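Local coordinates for protein diphthine synthase (Entamoeba histolytica, PDB 3I4T) that is probably a diphthine synthase, a methyltransferase of the tetrapyrrole methylase family that would methylate the modified histidine of elongation factor 2 on the way to diphthamide, at residues A[174-180]-A[269-275]. Numbering follows the deposited sequence.
Sequences RDNNMHT and LLIPAPQ
Arg-174, in the last turn of helix 166-175, lays its guanidinium over Pro-274 and its CD against Ile-271 CG2 where a Schellman motif hands the chain on to an antiparallel strand pair of the mixed sheet, an example of how a helix end and a strand end are stitched together. The arginine chain bends at chi3, which lays one guanidinium face over Pro-274 CG and brings NH1 in its plane to Pro-272 O at 2.6 Å, a weak, bent bond; NE is held by Val-229 O. CD touches Ile-271 CG2 where the two side chains cross at about a right angle. Asn-177, the positive-phi residue closing the helix, holds CG anti to its own N (chi1 -164°) and faces the Gln-275 side chain, the two amide planes 45° apart. ND2 donates nearly straight to a lone pair of Gln-275 OE1 at 2.8 Å, whereas Gln-275 N gives OD1 a weaker bond. His-179 then turns its ring edge to the loop: ND1 accepts from Ala-273 N at 2.7 Å, the donor N lying in the ring plane, 1° out of it, which implies that ND1 carries no proton here. Glu-280 bonds the far nitrogen, NE2, and Phe-148 packs edge-to-face, so the ring's rotation is fixed. At Thr-180 two backbone bonds pair it with Ile-271; Asn-173 ND2 bonds OG1, and a water joins Met-178 O and Ile-271 O while accepting from Thr-180 OG1 at 2.6 Å.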
# COMPACT_ATOMS: atom_id res chain seq x y z
N ARG A 174 -16.43 -0.89 -11.89
CA ARG A 174 -17.78 -0.71 -11.41
C ARG A 174 -18.73 -1.84 -11.83
O ARG A 174 -19.43 -2.37 -10.98
CB ARG A 174 -18.28 0.71 -11.69
CG ARG A 174 -17.84 1.61 -10.53
CD ARG A 174 -18.06 3.07 -10.70
NE ARG A 174 -19.47 3.44 -10.78
CZ ARG A 174 -20.24 3.76 -9.74
NH1 ARG A 174 -19.78 3.73 -8.51
NH2 ARG A 174 -21.50 4.10 -9.96
N ASP A 175 -18.71 -2.23 -13.10
CA ASP A 175 -19.42 -3.43 -13.58
C ASP A 175 -19.14 -4.67 -12.74
O ASP A 175 -19.99 -5.52 -12.57
CB ASP A 175 -19.03 -3.77 -15.03
CG ASP A 175 -19.55 -2.79 -16.04
OD1 ASP A 175 -20.23 -1.80 -15.67
OD2 ASP A 175 -19.27 -3.03 -17.24
N ASN A 176 -17.92 -4.77 -12.23
CA ASN A 176 -17.50 -5.93 -11.44
C ASN A 176 -17.43 -5.68 -9.95
O ASN A 176 -16.82 -6.46 -9.20
CB ASN A 176 -16.17 -6.46 -11.96
CG ASN A 176 -16.27 -6.92 -13.40
OD1 ASN A 176 -16.89 -7.95 -13.67
ND2 ASN A 176 -15.69 -6.15 -14.33
N ASN A 177 -18.06 -4.58 -9.53
CA ASN A 177 -18.33 -4.29 -8.11
C ASN A 177 -17.06 -4.02 -7.28
O ASN A 177 -17.00 -4.39 -6.09
CB ASN A 177 -19.22 -5.38 -7.49
CG ASN A 177 -19.85 -4.95 -6.19
OD1 ASN A 177 -20.19 -3.79 -6.02
ND2 ASN A 177 -20.00 -5.89 -5.25
N MET A 178 -16.09 -3.34 -7.89
CA MET A 178 -14.84 -2.95 -7.23
C MET A 178 -14.72 -1.44 -7.10
O MET A 178 -15.27 -0.71 -7.93
CB MET A 178 -13.63 -3.48 -8.01
CG MET A 178 -13.55 -5.01 -8.04
SD MET A 178 -12.12 -5.61 -8.95
CE MET A 178 -12.82 -5.80 -10.58
N HIS A 179 -14.02 -0.97 -6.07
CA HIS A 179 -13.79 0.47 -5.88
C HIS A 179 -12.66 0.94 -6.79
O HIS A 179 -11.84 0.13 -7.22
CB HIS A 179 -13.44 0.82 -4.42
CG HIS A 179 -14.39 0.27 -3.41
ND1 HIS A 179 -15.76 0.31 -3.56
CD2 HIS A 179 -14.17 -0.31 -2.20
CE1 HIS A 179 -16.34 -0.25 -2.51
NE2 HIS A 179 -15.40 -0.62 -1.66
N THR A 180 -12.61 2.25 -7.06
CA THR A 180 -11.52 2.83 -7.83
C THR A 180 -10.79 3.95 -7.09
O THR A 180 -11.41 4.84 -6.49
CB THR A 180 -12.00 3.35 -9.23
OG1 THR A 180 -12.73 2.33 -9.92
CG2 THR A 180 -10.82 3.76 -10.10
N LEU A 269 -9.15 10.99 -5.67
CA LEU A 269 -10.57 10.70 -5.65
C LEU A 269 -10.80 9.20 -5.53
O LEU A 269 -10.08 8.39 -6.12
CB LEU A 269 -11.19 11.20 -6.96
CG LEU A 269 -12.71 11.14 -7.09
CD1 LEU A 269 -13.36 12.09 -6.11
CD2 LEU A 269 -13.12 11.48 -8.49
N LEU A 270 -11.81 8.83 -4.75
CA LEU A 270 -12.24 7.44 -4.68
C LEU A 270 -13.65 7.29 -5.24
O LEU A 270 -14.58 7.98 -4.81
CB LEU A 270 -12.19 6.90 -3.26
CG LEU A 270 -10.94 7.16 -2.40
CD1 LEU A 270 -11.13 6.51 -1.04
CD2 LEU A 270 -9.67 6.67 -3.06
N ILE A 271 -13.78 6.40 -6.21
CA ILE A 271 -15.07 6.10 -6.77
C ILE A 271 -15.48 4.71 -6.30
O ILE A 271 -15.00 3.70 -6.82
CB ILE A 271 -15.07 6.18 -8.32
CG1 ILE A 271 -14.57 7.55 -8.79
CG2 ILE A 271 -16.49 5.90 -8.85
CD1 ILE A 271 -14.36 7.66 -10.30
N PRO A 272 -16.37 4.65 -5.29
CA PRO A 272 -16.83 3.39 -4.70
C PRO A 272 -17.48 2.50 -5.74
O PRO A 272 -18.01 3.01 -6.72
CB PRO A 272 -17.87 3.84 -3.67
CG PRO A 272 -17.52 5.26 -3.34
CD PRO A 272 -16.91 5.83 -4.59
N ALA A 273 -17.46 1.18 -5.53
CA ALA A 273 -18.30 0.25 -6.32
C ALA A 273 -19.80 0.60 -6.20
O ALA A 273 -20.20 1.25 -5.24
CB ALA A 273 -18.05 -1.19 -5.86
N PRO A 274 -20.63 0.16 -7.16
CA PRO A 274 -22.08 0.37 -7.03
C PRO A 274 -22.70 -0.18 -5.73
O PRO A 274 -23.71 0.35 -5.29
CB PRO A 274 -22.64 -0.34 -8.26
CG PRO A 274 -21.57 -0.15 -9.29
CD PRO A 274 -20.30 -0.38 -8.50
N GLN A 275 -22.12 -1.22 -5.12
CA GLN A 275 -22.57 -1.58 -3.77
C GLN A 275 -21.50 -1.45 -2.71
O GLN A 275 -20.39 -1.98 -2.82
CB GLN A 275 -23.33 -2.92 -3.69
CG GLN A 275 -22.54 -4.17 -3.84
CD GLN A 275 -21.86 -4.66 -2.56
OE1 GLN A 275 -20.86 -5.37 -2.62
NE2 GLN A 275 -22.40 -4.28 -1.40
O HOH W 1 -15.10 2.08 -8.93